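PDB 6HUZ: coenzyme F420-dependent N(5),N(10)-methenyltetrahydromethanopterin reductase-related protein from Desulfurobacterium thermolithotrophum DSM 11699, which binds the iron-guanylylpyridinol cofactor and, as a bacterial paralog of [Fe]-hydrogenase, uses tetrahydrofolate derivatives as substrates. Local coordinates for residues P51-D54 with I60-K63; L18-K23 with P28-S33. All blocks are in the same frame, centred on the assembly; numbering follows the deposited sequence.

Contact 1: P51-D54 with I60-K63; sequences PNID and IRKK. With FE9 (iron-guanylyl pyridinol cofactor), chain B.
The flat guanidinium of Arg61 has Ile53 over one face and Asp54 at its edge. Ile53 CG2 sits 3.0 Å above the guanidinium plane, shifted toward the rim. It comes closest to Arg61 NH2, at 3.1 Å, a tight and probably somewhat strained contact. The two side chains cross at about a right angle. Asp54 OD1 lies at the edge, in the guanidinium plane, while its carboxylate is tilted against the guanidinium. OD1 forms a salt bridge with Arg61 NH2 at 3.3 Å, with an N-H...O angle of 142°. The bond is long and bent. It uses the anti side of OD1 and lies 26° out of the carboxylate plane. Arg61 reaches across in an extended form, with CG turned anti to the backbone nitrogen (chi1 -170°). This sends the guanidinium off helix 58-66 toward the loop that precedes it. The stronger polar partner of Arg61 is Glu65 on the same helix, which pairs with NE. Two carboxylates therefore share one guanidinium. Leu71 of strand 70-72 touches both Ile53 and Arg61.

A second flat group lies at the other end of the loop. The Pro51 ring covers a face of the cofactor's guanine. Pro51 CD is 3.3 Å from FE9 N3A, and Pro51 CG is 3.6 Å from FE9 C5A. Next to it, Asn52 ND2 gives a weak hydrogen bond to the ribose hydroxyl FE9 O2' at 3.2 Å. Asp50 links these residues: OD1 accepts the backbone N-H of Asn52, and OD2 is hydrogen-bonded to the cofactor. An acidic residue just after the second strand, facing a nucleotide, is a familiar feature of Rossmann-type domains. Here the loop after strand 45-49 forms part of the guanylyl end of the cofactor pocket.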
loop_
_atom_site.group_PDB
_atom_site.type_symbol
_atom_site.label_atom_id
_atom_site.label_comp_id
_atom_site.label_asym_id
_atom_site.label_seq_id
_atom_site.Cartn_x
_atom_site.Cartn_y
_atom_site.Cartn_z
ATOM N N PRO A 51 -30.400 -5.962 -22.915
ATOM C CA PRO A 51 -31.228 -7.099 -23.337
ATOM C C PRO A 51 -32.460 -7.367 -22.486
ATOM O O PRO A 51 -33.370 -8.031 -22.953
ATOM C CB PRO A 51 -30.256 -8.292 -23.243
ATOM C CG PRO A 51 -29.268 -7.899 -22.254
ATOM C CD PRO A 51 -29.073 -6.410 -22.446
ATOM N N ASN A 52 -32.481 -6.883 -21.241
ATOM C CA ASN A 52 -33.593 -7.131 -20.329
ATOM C C ASN A 52 -34.524 -5.945 -20.095
ATOM O O ASN A 52 -35.176 -5.885 -19.058
ATOM C CB ASN A 52 -33.032 -7.641 -18.995
ATOM C CG ASN A 52 -31.948 -8.689 -19.126
ATOM O OD1 ASN A 52 -32.211 -9.884 -19.250
ATOM N ND2 ASN A 52 -30.693 -8.269 -19.101
ATOM N N ILE A 53 -34.621 -5.017 -21.052
ATOM C CA ILE A 53 -35.523 -3.865 -20.927
ATOM C C ILE A 53 -36.980 -4.300 -20.588
ATOM O O ILE A 53 -37.676 -3.595 -19.861
ATOM C CB ILE A 53 -35.485 -3.048 -22.258
ATOM C CG1 ILE A 53 -34.303 -2.051 -22.276
ATOM C CG2 ILE A 53 -36.793 -2.355 -22.531
ATOM C CD1 ILE A 53 -34.232 -1.066 -21.132
ATOM N N ASP A 54 -37.445 -5.436 -21.107
ATOM C CA ASP A 54 -38.816 -5.879 -20.809
ATOM C C ASP A 54 -39.037 -6.290 -19.335
ATOM O O ASP A 54 -40.184 -6.402 -18.907
ATOM C CB ASP A 54 -39.258 -6.996 -21.769
ATOM C CG ASP A 54 -39.646 -6.482 -23.144
ATOM O OD1 ASP A 54 -39.408 -5.279 -23.424
ATOM O OD2 ASP A 54 -40.194 -7.278 -23.941
ATOM N N ILE A 60 -41.220 2.770 -14.301
ATOM C CA ILE A 60 -39.823 3.167 -14.359
ATOM C C ILE A 60 -39.419 3.340 -15.813
ATOM O O ILE A 60 -38.737 4.303 -16.144
ATOM C CB ILE A 60 -38.955 2.136 -13.617
ATOM C CG1 ILE A 60 -39.187 2.278 -12.106
ATOM C CG2 ILE A 60 -37.476 2.317 -13.954
ATOM C CD1 ILE A 60 -38.775 1.059 -11.283
ATOM N N ARG A 61 -39.842 2.419 -16.681
ATOM C CA ARG A 61 -39.521 2.520 -18.104
ATOM C C ARG A 61 -40.083 3.828 -18.686
ATOM O O ARG A 61 -39.367 4.541 -19.400
ATOM C CB ARG A 61 -40.082 1.305 -18.857
ATOM C CG ARG A 61 -39.591 1.189 -20.286
ATOM C CD ARG A 61 -40.305 0.099 -21.076
ATOM N NE ARG A 61 -39.944 0.177 -22.495
ATOM C CZ ARG A 61 -39.725 -0.867 -23.291
ATOM N NH1 ARG A 61 -39.392 -0.679 -24.565
ATOM N NH2 ARG A 61 -39.838 -2.107 -22.824
ATOM N N LYS A 62 -41.358 4.146 -18.365
ATOM C CA LYS A 62 -42.032 5.359 -18.840
ATOM C C LYS A 62 -41.278 6.611 -18.402
ATOM O O LYS A 62 -41.178 7.569 -19.175
ATOM C CB LYS A 62 -43.474 5.422 -18.312
ATOM C CG LYS A 62 -44.127 6.801 -18.479
ATOM C CD LYS A 62 -45.644 6.751 -18.307
ATOM C CE LYS A 62 -46.337 7.976 -18.868
ATOM N NZ LYS A 62 -46.079 9.191 -18.047
ATOM N N LYS A 63 -40.778 6.615 -17.157
ATOM C CA LYS A 63 -40.029 7.759 -16.617
ATOM C C LYS A 63 -38.746 7.981 -17.441
ATOM O O LYS A 63 -38.385 9.122 -17.742
ATOM C CB LYS A 63 -39.709 7.492 -15.133
ATOM C CG LYS A 63 -38.954 8.611 -14.426
ATOM C CD LYS A 63 -38.642 8.249 -12.976
ATOM C CE LYS A 63 -37.855 9.334 -12.280
ATOM N NZ LYS A 63 -37.543 8.979 -10.869
HETATM O O2 FE9 B . -22.287 -1.243 -8.758
HETATM FE FE FE9 B . -20.520 1.087 -10.118
HETATM C C1F FE9 B . -22.067 2.037 -9.879
HETATM O O1F FE9 B . -23.022 2.629 -9.735
HETATM C C2F FE9 B . -19.576 2.579 -9.614
HETATM O O2F FE9 B . -19.006 3.514 -9.335
HETATM C C8 FE9 B . -20.342 1.485 -11.973
HETATM O O18 FE9 B . -19.853 2.524 -12.380
HETATM C C7 FE9 B . -20.821 0.444 -12.972
HETATM C C6 FE9 B . -21.572 -0.578 -12.168
HETATM N N1 FE9 B . -21.559 -0.436 -10.770
HETATM C C5 FE9 B . -22.305 -1.662 -12.841
HETATM C C5M FE9 B . -22.244 -1.783 -14.337
HETATM C C4 FE9 B . -23.038 -2.630 -12.009
HETATM C C3 FE9 B . -23.015 -2.478 -10.528
HETATM C C3M FE9 B . -23.759 -3.417 -9.613
HETATM C C2 FE9 B . -22.247 -1.320 -9.935
HETATM O O3P FE9 B . -23.638 -3.669 -12.653
HETATM P P1 FE9 B . -25.224 -3.744 -12.949
HETATM O O1P FE9 B . -25.929 -2.841 -12.054
HETATM O O2P FE9 B . -25.696 -5.244 -12.570
HETATM O "O5'" FE9 B . -25.402 -3.358 -14.485
HETATM C "C5'" FE9 B . -25.008 -4.220 -15.542
HETATM C "C4'" FE9 B . -26.084 -4.098 -16.615
HETATM O "O4'" FE9 B . -25.672 -4.797 -17.783
HETATM C "C1'" FE9 B . -26.835 -5.336 -18.398
HETATM C "C2'" FE9 B . -27.667 -5.810 -17.226
HETATM O "O2'" FE9 B . -29.056 -5.998 -17.529
HETATM C "C3'" FE9 B . -27.419 -4.713 -16.197
HETATM O "O3'" FE9 B . -28.428 -3.702 -16.211
HETATM N N9A FE9 B . -26.446 -6.358 -19.387
HETATM C C4A FE9 B . -26.224 -6.046 -20.643
HETATM N N3A FE9 B . -26.343 -4.894 -21.342
HETATM C C2A FE9 B . -26.098 -4.910 -22.669
HETATM N N2A FE9 B . -26.188 -3.730 -23.322
HETATM N N1A FE9 B . -25.754 -6.019 -23.353
HETATM C C6A FE9 B . -25.665 -7.226 -22.769
HETATM O O6A FE9 B . -25.329 -8.236 -23.409
HETATM C C5A FE9 B . -25.885 -7.303 -21.323
HETATM N N7A FE9 B . -25.873 -8.263 -20.387
HETATM C C8A FE9 B . -26.214 -7.674 -19.212
HETATM O O HOH W 1 -20.096 0.032 -8.179
#

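Contact 2: L18-K23 with P28-S33; sequences LNVPEK and PPYGGS
Two torsions bring Val20 and Tyr30 together. Val20 chi1 of 175° holds CG1 beside its carbonyl carbon and out over the aromatic ring. Tyr30 chi1 of -67° places the ring beside its own backbone nitrogen and directs it at helix 20-23. The contact lies in the long crossover between strands 2-6 and 45-49 of the Rossmann-type domain, just ahead of helix 32-41.

Val20 CG1 makes a CH-pi contact with one face of the Tyr30 ring. It is 3.7 Å from the ring centroid and 20° off the normal. Its closest ring atom is Tyr30 CZ, at 3.5 Å. The side chains run antiparallel, one alongside the other. Tyr14 and Thr153 also touch both Val20 and Tyr30. An alanine in place of Tyr30 would probably leave Gly25 O without its phenol partner and open a gap beside Val20 CG1 and the Pro21 ring.

Helix 20-23 is short. Asn19 is its N-cap residue and the centre of an inverse gamma turn, and Lys23 N bonds to Asn19 O at 2.9 Å. On the other segment, Gly31 takes the N-cap position of helix 32-41 with a positive phi. A side chain in this conformation would collide with Tyr30 O.

The phenol hydroxyl of Tyr30 is hydrogen-bonded to Gly25 O, in the short connection between the two segments. Pro21 meets the same end of the ring, with its CG 3.5 Å from Tyr30 OH.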
loop_
_atom_site.group_PDB
_atom_site.type_symbol
_atom_site.label_atom_id
_atom_site.label_comp_id
_atom_site.label_asym_id
_atom_site.label_seq_id
_atom_site.Cartn_x
_atom_site.Cartn_y
_atom_site.Cartn_z
ATOM N N LEU A 18 -28.516 -3.809 -1.769
ATOM C CA LEU A 18 -27.955 -2.590 -1.206
ATOM C C LEU A 18 -29.146 -1.609 -1.236
ATOM O O LEU A 18 -29.635 -1.215 -2.307
ATOM C CB LEU A 18 -26.742 -2.056 -1.995
ATOM C CG LEU A 18 -26.038 -0.802 -1.423
ATOM C CD1 LEU A 18 -25.209 -1.126 -0.150
ATOM C CD2 LEU A 18 -25.071 -0.216 -2.440
ATOM N N ASN A 19 -29.640 -1.265 -0.059
ATOM C CA ASN A 19 -30.743 -0.341 0.111
ATOM C C ASN A 19 -30.218 1.077 -0.221
ATOM O O ASN A 19 -30.003 1.860 0.692
ATOM C CB ASN A 19 -31.194 -0.398 1.562
ATOM C CG ASN A 19 -32.513 0.288 1.776
ATOM O OD1 ASN A 19 -33.077 0.865 0.852
ATOM N ND2 ASN A 19 -33.033 0.239 2.995
ATOM N N VAL A 20 -30.007 1.394 -1.509
ATOM C CA VAL A 20 -29.470 2.692 -1.956
ATOM C C VAL A 20 -30.340 3.918 -1.530
ATOM O O VAL A 20 -29.773 4.931 -1.101
ATOM C CB VAL A 20 -29.153 2.693 -3.473
ATOM C CG1 VAL A 20 -28.721 4.080 -3.933
ATOM C CG2 VAL A 20 -28.047 1.680 -3.787
ATOM N N PRO A 21 -31.675 3.896 -1.603
ATOM C CA PRO A 21 -32.424 5.084 -1.150
ATOM C C PRO A 21 -32.141 5.415 0.328
ATOM O O PRO A 21 -32.072 6.582 0.697
ATOM C CB PRO A 21 -33.896 4.700 -1.391
ATOM C CG PRO A 21 -33.865 3.595 -2.392
ATOM C CD PRO A 21 -32.586 2.840 -2.088
ATOM N N GLU A 22 -31.963 4.386 1.164
ATOM C CA GLU A 22 -31.692 4.551 2.589
ATOM C C GLU A 22 -30.234 4.920 2.917
ATOM O O GLU A 22 -29.993 5.853 3.691
ATOM C CB GLU A 22 -32.039 3.242 3.325
ATOM C CG GLU A 22 -32.345 3.397 4.809
ATOM C CD GLU A 22 -31.162 3.647 5.728
ATOM O OE1 GLU A 22 -31.231 4.600 6.537
ATOM O OE2 GLU A 22 -30.168 2.890 5.644
ATOM N N LYS A 23 -29.272 4.165 2.348
ATOM C CA LYS A 23 -27.855 4.345 2.594
ATOM C C LYS A 23 -27.253 5.563 1.923
ATOM O O LYS A 23 -26.340 6.166 2.483
ATOM C CB LYS A 23 -27.073 3.098 2.132
ATOM C CG LYS A 23 -27.544 1.780 2.755
ATOM C CD LYS A 23 -26.668 1.340 3.880
ATOM C CE LYS A 23 -26.858 -0.120 4.186
ATOM N NZ LYS A 23 -26.702 -0.395 5.632
ATOM N N PRO A 28 -34.945 5.066 -7.409
ATOM C CA PRO A 28 -34.654 4.322 -8.636
ATOM C C PRO A 28 -35.282 5.069 -9.807
ATOM O O PRO A 28 -36.203 5.876 -9.614
ATOM C CB PRO A 28 -35.264 2.931 -8.386
ATOM C CG PRO A 28 -36.243 3.127 -7.316
ATOM C CD PRO A 28 -35.753 4.267 -6.473
ATOM N N PRO A 29 -34.783 4.863 -11.032
ATOM C CA PRO A 29 -33.720 3.934 -11.434
ATOM C C PRO A 29 -32.311 4.488 -11.233
ATOM O O PRO A 29 -32.048 5.659 -11.486
ATOM C CB PRO A 29 -34.041 3.688 -12.902
ATOM C CG PRO A 29 -34.541 5.036 -13.370
ATOM C CD PRO A 29 -35.357 5.559 -12.203
ATOM N N TYR A 30 -31.412 3.622 -10.781
ATOM C CA TYR A 30 -30.020 3.954 -10.523
ATOM C C TYR A 30 -29.142 3.308 -11.586
ATOM O O TYR A 30 -29.560 2.343 -12.226
ATOM C CB TYR A 30 -29.613 3.375 -9.160
ATOM C CG TYR A 30 -30.310 4.019 -7.979
ATOM C CD1 TYR A 30 -29.978 5.306 -7.566
ATOM C CD2 TYR A 30 -31.233 3.310 -7.219
ATOM C CE1 TYR A 30 -30.563 5.877 -6.441
ATOM C CE2 TYR A 30 -31.849 3.881 -6.110
ATOM C CZ TYR A 30 -31.501 5.162 -5.713
ATOM O OH TYR A 30 -32.097 5.723 -4.600
ATOM N N GLY A 31 -27.934 3.833 -11.747
ATOM C CA GLY A 31 -26.966 3.292 -12.694
ATOM C C GLY A 31 -27.014 3.881 -14.086
ATOM O O GLY A 31 -27.200 5.082 -14.240
ATOM N N GLY A 32 -26.826 3.037 -15.090
ATOM C CA GLY A 32 -26.806 3.439 -16.492
ATOM C C GLY A 32 -28.036 4.208 -16.902
ATOM O O GLY A 32 -27.946 5.181 -17.649
ATOM N N SER A 33 -29.201 3.740 -16.416
ATOM C CA SER A 33 -30.493 4.365 -16.671
ATOM C C SER A 33 -30.477 5.823 -16.214
ATOM O O SER A 33 -30.931 6.697 -16.955
ATOM C CB SER A 33 -31.575 3.623 -15.885
ATOM O OG SER A 33 -31.147 3.490 -14.537
#

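In the fold
Contact 2 comes first along the chain and contact 1 follows it; their centres lie 15 Å apart. They meet through packing. Ile60 CG2 of helix 58-66 touches Pro29 CB at 3.8 Å, and Lys63 NZ comes within 3.6 Å of Pro28 O. Helix 58-66 thus backs onto the loop ahead of helix 32-41. Phe8, in the loop after the first strand, touches Ile53, Ile60 and Pro29. Contact 1 borders the guanylyl end of the cofactor directly. Contact 2 stands further back: the Tyr30 side chain is about 7 Å from the cofactor, and the Val20 side chain about 7 Å from bound methenyltetrahydrofolate.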